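Local coordinates for protein nickel-dependent hydrogenase large subunit (Allochromatium vinosum, PDB 3MYR) that catalyses, together with an iron-sulfur small subunit, the reversible activation of molecular hydrogen at a nickel-iron centre, probably recycling the gas made by nitrogenase, at residues B[3-7]-B[18-23]; B[242-246]-B[444-448]. All coordinates share one frame; numbering follows the deposited sequence.

Contact 1: B[3-7]-B[18-23]; sequences ERIVV and RIEAQM
Before Arg4 reaches Glu20, Glu3 is tied to Met23 by a water that donates to Glu3 O at 2.8 Å and accepts from Met23 N, one solvent-mediated step ahead of the direct ladder. Arg4 comes next and sends its side chain out steeply from the strands, CD passing Glu20 CB. The chain bends at chi3 (-127°) and thereby brings NH1 to Glu20 OE2, 2.8 Å away and nearly straight at 161°; the acceptor lies in the guanidinium plane, and guanidinium and carboxylate are almost coplanar. Beyond the pair, the cation also meets the ring of Tyr32 on strand 27-35. Ile5 and Ala21 then form an antiparallel hydrogen-bonded pair, with Ile5 N giving to Ala21 O and Ile5 O receiving Ala21 N, while Ile5 CG1 packs against Met23 CG at 3.5 Å. Val6 points to the other face, where it shares a non-hydrogen-bonded pair with Glu20, the two side chains lying side by side. Val6 CG1 sits over the centre of one guanidinium face of Arg18, 3.4 Å from CZ. The same Arg18 holds Glu20 side-on: NE (2.6 Å) and NH2 both reach OE1, on its anti side and somewhat out of the carboxylate plane, and NH1 continues to Asp8. Val7 returns to the face of Ile5 and closes a second hydrogen-bonded pair, Val7 N to Ile19 O at 2.8 Å, where Ile545 and Ile549 of helix 543-551 cover Val7 and Ile19. The hairpin is thus two-faced: one side is apolar, and on the other Val6 packs among the charges of Arg4, Arg18 and Glu20. There, one buried carboxylate divides its two oxygens between two arginines, and Leu367 N also reaches OE1; such surroundings would probably favour the charged form of Glu20 and limit the rotation of its carboxylate.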
loop_
_atom_site.group_PDB
_atom_site.type_symbol
_atom_site.label_atom_id
_atom_site.label_comp_id
_atom_site.label_asym_id
_atom_site.label_seq_id
_atom_site.Cartn_x
_atom_site.Cartn_y
_atom_site.Cartn_z
ATOM N N GLU B 3 1.062 -1.254 33.906
ATOM C CA GLU B 3 2.026 -0.391 33.279
ATOM C C GLU B 3 1.596 0.298 32.010
ATOM O O GLU B 3 0.808 1.175 32.091
ATOM C CB GLU B 3 3.291 -1.128 33.036
ATOM C CG GLU B 3 2.985 -2.449 32.723
ATOM C CD GLU B 3 4.049 -3.287 33.067
ATOM O OE1 GLU B 3 3.752 -4.383 33.474
ATOM O OE2 GLU B 3 5.196 -2.847 32.939
ATOM N N ARG B 4 2.171 0.003 30.875
ATOM C CA ARG B 4 1.817 0.773 29.709
ATOM C C ARG B 4 0.422 0.530 29.192
ATOM O O ARG B 4 -0.067 -0.554 29.204
ATOM C CB ARG B 4 2.803 0.518 28.598
ATOM C CG ARG B 4 4.029 1.304 28.651
ATOM C CD ARG B 4 4.946 0.842 27.589
ATOM N NE ARG B 4 6.137 0.568 28.252
ATOM C CZ ARG B 4 6.753 -0.583 28.367
ATOM N NH1 ARG B 4 6.407 -1.657 27.740
ATOM N NH2 ARG B 4 7.792 -0.595 29.130
ATOM N N ILE B 5 -0.179 1.566 28.672
ATOM C CA ILE B 5 -1.414 1.431 27.870
ATOM C C ILE B 5 -1.047 0.803 26.499
ATOM O O ILE B 5 0.047 1.077 25.954
ATOM C CB ILE B 5 -2.030 2.829 27.736
ATOM C CG1 ILE B 5 -2.549 3.290 29.147
ATOM C CG2 ILE B 5 -3.074 2.908 26.671
ATOM C CD1 ILE B 5 -3.526 2.363 29.816
ATOM N N VAL B 6 -1.881 -0.105 26.003
ATOM C CA VAL B 6 -1.554 -0.846 24.801
ATOM C C VAL B 6 -2.653 -0.619 23.763
ATOM O O VAL B 6 -3.830 -0.811 24.053
ATOM C CB VAL B 6 -1.400 -2.363 25.086
ATOM C CG1 VAL B 6 -1.262 -3.185 23.739
ATOM C CG2 VAL B 6 -0.191 -2.628 26.033
ATOM N N VAL B 7 -2.280 -0.230 22.546
ATOM C CA VAL B 7 -3.191 -0.357 21.422
ATOM C C VAL B 7 -2.684 -1.256 20.299
ATOM O O VAL B 7 -1.734 -0.931 19.566
ATOM C CB VAL B 7 -3.830 0.993 21.013
ATOM C CG1 VAL B 7 -3.295 2.268 21.704
ATOM C CG2 VAL B 7 -4.711 1.065 19.735
ATOM N N ARG B 18 1.584 -2.057 16.790
ATOM C CA ARG B 18 1.210 -2.012 18.205
ATOM C C ARG B 18 1.838 -0.695 18.762
ATOM O O ARG B 18 3.015 -0.393 18.446
ATOM C CB ARG B 18 1.785 -3.255 18.945
ATOM C CG ARG B 18 1.889 -3.091 20.509
ATOM C CD ARG B 18 2.456 -4.377 21.069
ATOM N NE ARG B 18 2.233 -4.535 22.509
ATOM C CZ ARG B 18 1.333 -5.333 23.074
ATOM N NH1 ARG B 18 0.524 -6.077 22.312
ATOM N NH2 ARG B 18 1.279 -5.422 24.416
ATOM N N ILE B 19 1.046 0.101 19.487
ATOM C CA ILE B 19 1.554 1.250 20.247
ATOM C C ILE B 19 1.436 0.957 21.732
ATOM O O ILE B 19 0.367 0.483 22.187
ATOM C CB ILE B 19 0.737 2.538 19.930
ATOM C CG1 ILE B 19 0.797 2.868 18.422
ATOM C CG2 ILE B 19 1.231 3.739 20.797
ATOM C CD1 ILE B 19 2.160 3.295 17.965
ATOM N N GLU B 20 2.529 1.204 22.491
ATOM C CA GLU B 20 2.449 1.208 23.955
ATOM C C GLU B 20 2.780 2.615 24.419
ATOM O O GLU B 20 3.614 3.297 23.800
ATOM C CB GLU B 20 3.400 0.157 24.540
ATOM C CG GLU B 20 2.911 -1.263 24.150
ATOM C CD GLU B 20 3.645 -2.404 24.894
ATOM O OE1 GLU B 20 3.360 -3.615 24.632
ATOM O OE2 GLU B 20 4.502 -2.083 25.731
ATOM N N ALA B 21 2.078 3.087 25.450
ATOM C CA ALA B 21 2.278 4.445 25.946
ATOM C C ALA B 21 2.389 4.410 27.487
ATOM O O ALA B 21 1.521 3.847 28.185
ATOM C CB ALA B 21 1.118 5.330 25.525
ATOM N N GLN B 22 3.464 5.001 28.003
ATOM C CA GLN B 22 3.596 5.209 29.433
ATOM C C GLN B 22 2.900 6.526 29.741
ATOM O O GLN B 22 3.289 7.591 29.203
ATOM C CB GLN B 22 5.073 5.244 29.836
ATOM C CG GLN B 22 5.300 5.527 31.368
ATOM C CD GLN B 22 4.641 4.466 32.264
ATOM O OE1 GLN B 22 3.779 4.791 33.093
ATOM N NE2 GLN B 22 4.977 3.193 32.047
ATOM N N MET B 23 1.838 6.440 30.532
ATOM C CA MET B 23 1.008 7.576 30.844
ATOM C C MET B 23 1.532 8.254 32.101
ATOM O O MET B 23 1.958 7.562 33.041
ATOM C CB MET B 23 -0.443 7.134 31.100
ATOM C CG MET B 23 -1.145 6.463 29.890
ATOM S SD MET B 23 -0.929 7.442 28.351
ATOM C CE MET B 23 -2.052 8.811 28.662
HETATM O O HOH W 1 0.741 3.927 31.750
#

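Contact 2: B[242-246]-B[444-448]; sequences VRNLI and MQGWY
Tyr448 reaches from helix 426-456 across to helix 236-265 and is met there by Val242, Arg243 and Ile246. Ile246 CD1 packs on Tyr448 CB at 3.6 Å. Val242 CG1 approaches Tyr448 CE1 at 3.8 Å, and Arg243 CB lies close to Tyr448 OH. With CG anti to the backbone N (chi1 176°), the tyrosine extends across the gap and brings one ring face over Arg243 CA. The Arg243 guanidinium stands steeply to the ring, 77° between planes, with Tyr448 CE2 over one of its faces. One turn before Tyr448, Met444 CB rests on Ile246 CG2 at 3.9 Å. The tyrosine hydroxyl is hydrogen-bonded to Leu239 O, one turn before Arg243 on helix 236-265, which ties the two helices together. Were the ring cut back to an alanine here, a gap would probably open beside Val242 and Ile246, and Leu239 O would lose its hydroxyl partner. Phe204 of helix 203-209 touches Val242, Ile246 and Met444, and Leu94 of helix 86-112 backs Ile246 and Met444. The two segments run antiparallel at 166°, their axes 10.9 Å apart, as neighbours in the long-helix bundle of the [NiFe] hydrogenase large subunit.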
loop_
_atom_site.group_PDB
_atom_site.type_symbol
_atom_site.label_atom_id
_atom_site.label_comp_id
_atom_site.label_asym_id
_atom_site.label_seq_id
_atom_site.Cartn_x
_atom_site.Cartn_y
_atom_site.Cartn_z
ATOM N N VAL B 242 -6.820 7.228 -21.287
ATOM C CA VAL B 242 -5.915 7.740 -20.276
ATOM C C VAL B 242 -6.256 9.219 -20.022
ATOM O O VAL B 242 -6.291 9.689 -18.870
ATOM C CB VAL B 242 -4.505 7.630 -20.765
ATOM C CG1 VAL B 242 -3.503 8.442 -19.841
ATOM C CG2 VAL B 242 -4.105 6.148 -20.944
ATOM N N ARG B 243 -6.526 9.961 -21.103
ATOM C CA ARG B 243 -6.847 11.367 -20.916
ATOM C C ARG B 243 -8.075 11.578 -20.019
ATOM O O ARG B 243 -8.117 12.472 -19.164
ATOM C CB ARG B 243 -7.133 12.016 -22.262
ATOM C CG ARG B 243 -7.534 13.476 -22.015
ATOM C CD ARG B 243 -8.243 14.063 -23.254
ATOM N NE ARG B 243 -7.215 14.587 -24.150
ATOM C CZ ARG B 243 -6.659 15.796 -24.033
ATOM N NH1 ARG B 243 -7.016 16.645 -23.057
ATOM N NH2 ARG B 243 -5.712 16.148 -24.890
ATOM N N ASN B 244 -9.122 10.802 -20.256
ATOM C CA ASN B 244 -10.327 10.955 -19.425
ATOM C C ASN B 244 -10.062 10.625 -17.956
ATOM O O ASN B 244 -10.622 11.257 -17.048
ATOM C CB ASN B 244 -11.480 10.087 -19.969
ATOM C CG ASN B 244 -12.158 10.735 -21.195
ATOM O OD1 ASN B 244 -11.696 11.743 -21.706
ATOM N ND2 ASN B 244 -13.240 10.143 -21.666
ATOM N N LEU B 245 -9.237 9.609 -17.704
ATOM C CA LEU B 245 -8.937 9.247 -16.285
ATOM C C LEU B 245 -8.207 10.405 -15.553
ATOM O O LEU B 245 -8.503 10.689 -14.411
ATOM C CB LEU B 245 -8.096 7.942 -16.221
ATOM C CG LEU B 245 -8.910 6.738 -16.663
ATOM C CD1 LEU B 245 -7.933 5.551 -17.114
ATOM C CD2 LEU B 245 -9.910 6.352 -15.480
ATOM N N ILE B 246 -7.322 11.127 -16.238
ATOM C CA ILE B 246 -6.575 12.224 -15.571
ATOM C C ILE B 246 -7.521 13.353 -15.150
ATOM O O ILE B 246 -7.415 13.913 -14.066
ATOM C CB ILE B 246 -5.514 12.809 -16.543
ATOM C CG1 ILE B 246 -4.356 11.800 -16.724
ATOM C CG2 ILE B 246 -5.006 14.160 -15.997
ATOM C CD1 ILE B 246 -3.301 12.212 -17.875
ATOM N N MET B 444 0.130 16.144 -13.908
ATOM C CA MET B 444 -0.208 15.003 -14.747
ATOM C C MET B 444 -0.448 15.432 -16.169
ATOM O O MET B 444 -0.056 14.702 -17.049
ATOM C CB MET B 444 -1.475 14.260 -14.269
ATOM C CG MET B 444 -1.341 13.574 -12.866
ATOM S SD MET B 444 -0.377 12.085 -12.973
ATOM C CE MET B 444 -1.618 10.982 -13.765
ATOM N N GLN B 445 -1.143 16.559 -16.390
ATOM C CA GLN B 445 -1.471 17.022 -17.726
ATOM C C GLN B 445 -0.170 17.322 -18.493
ATOM O O GLN B 445 -0.048 16.956 -19.644
ATOM C CB GLN B 445 -2.417 18.264 -17.760
ATOM C CG GLN B 445 -3.043 18.549 -19.216
ATOM C CD GLN B 445 -3.875 17.322 -19.788
ATOM O OE1 GLN B 445 -3.746 16.913 -20.966
ATOM N NE2 GLN B 445 -4.684 16.739 -18.946
ATOM N N GLY B 446 0.846 17.845 -17.812
ATOM C CA GLY B 446 2.073 18.241 -18.500
ATOM C C GLY B 446 2.788 16.973 -18.978
ATOM O O GLY B 446 3.298 16.922 -20.093
ATOM N N TRP B 447 2.768 15.914 -18.176
ATOM C CA TRP B 447 3.525 14.718 -18.593
ATOM C C TRP B 447 2.778 13.980 -19.698
ATOM O O TRP B 447 3.401 13.461 -20.643
ATOM C CB TRP B 447 3.747 13.736 -17.436
ATOM C CG TRP B 447 4.511 14.315 -16.308
ATOM C CD1 TRP B 447 5.735 14.997 -16.366
ATOM C CD2 TRP B 447 4.205 14.152 -14.903
ATOM N NE1 TRP B 447 6.135 15.318 -15.065
ATOM C CE2 TRP B 447 5.224 14.823 -14.166
ATOM C CE3 TRP B 447 3.176 13.507 -14.205
ATOM C CZ2 TRP B 447 5.196 14.917 -12.788
ATOM C CZ3 TRP B 447 3.180 13.570 -12.825
ATOM C CH2 TRP B 447 4.199 14.249 -12.131
ATOM N N TYR B 448 1.450 13.960 -19.598
ATOM C CA TYR B 448 0.619 13.365 -20.652
ATOM C C TYR B 448 0.843 14.084 -22.023
ATOM O O TYR B 448 1.075 13.420 -23.093
ATOM C CB TYR B 448 -0.865 13.407 -20.269
ATOM C CG TYR B 448 -1.780 12.876 -21.375
ATOM C CD1 TYR B 448 -2.026 11.518 -21.481
ATOM C CD2 TYR B 448 -2.409 13.746 -22.300
ATOM C CE1 TYR B 448 -2.850 11.006 -22.504
ATOM C CE2 TYR B 448 -3.258 13.265 -23.318
ATOM C CZ TYR B 448 -3.444 11.886 -23.419
ATOM O OH TYR B 448 -4.264 11.363 -24.377
#

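Overall arrangement
Together, the two contacts illustrate how one large chain uses different means of holding near and distant sequence together. Contact 1 closes locally, with 10 residues between its segments, and its strands belong to a three-stranded antiparallel sheet that also meets the small subunit. Contact 2 joins helices separated by 197 residues, and no other protein chain touches its segments. They follow one another along the chain and lie on opposite sides of its centre. The centres of contact 1 and contact 2 are about 46 Å apart. The nearest atoms of contact 1 and contact 2 are about 32 Å apart. Both lie away from the nickel-iron pocket, with its cysteines Cys61, Cys64, Cys555 and Cys558, and from the magnesium site.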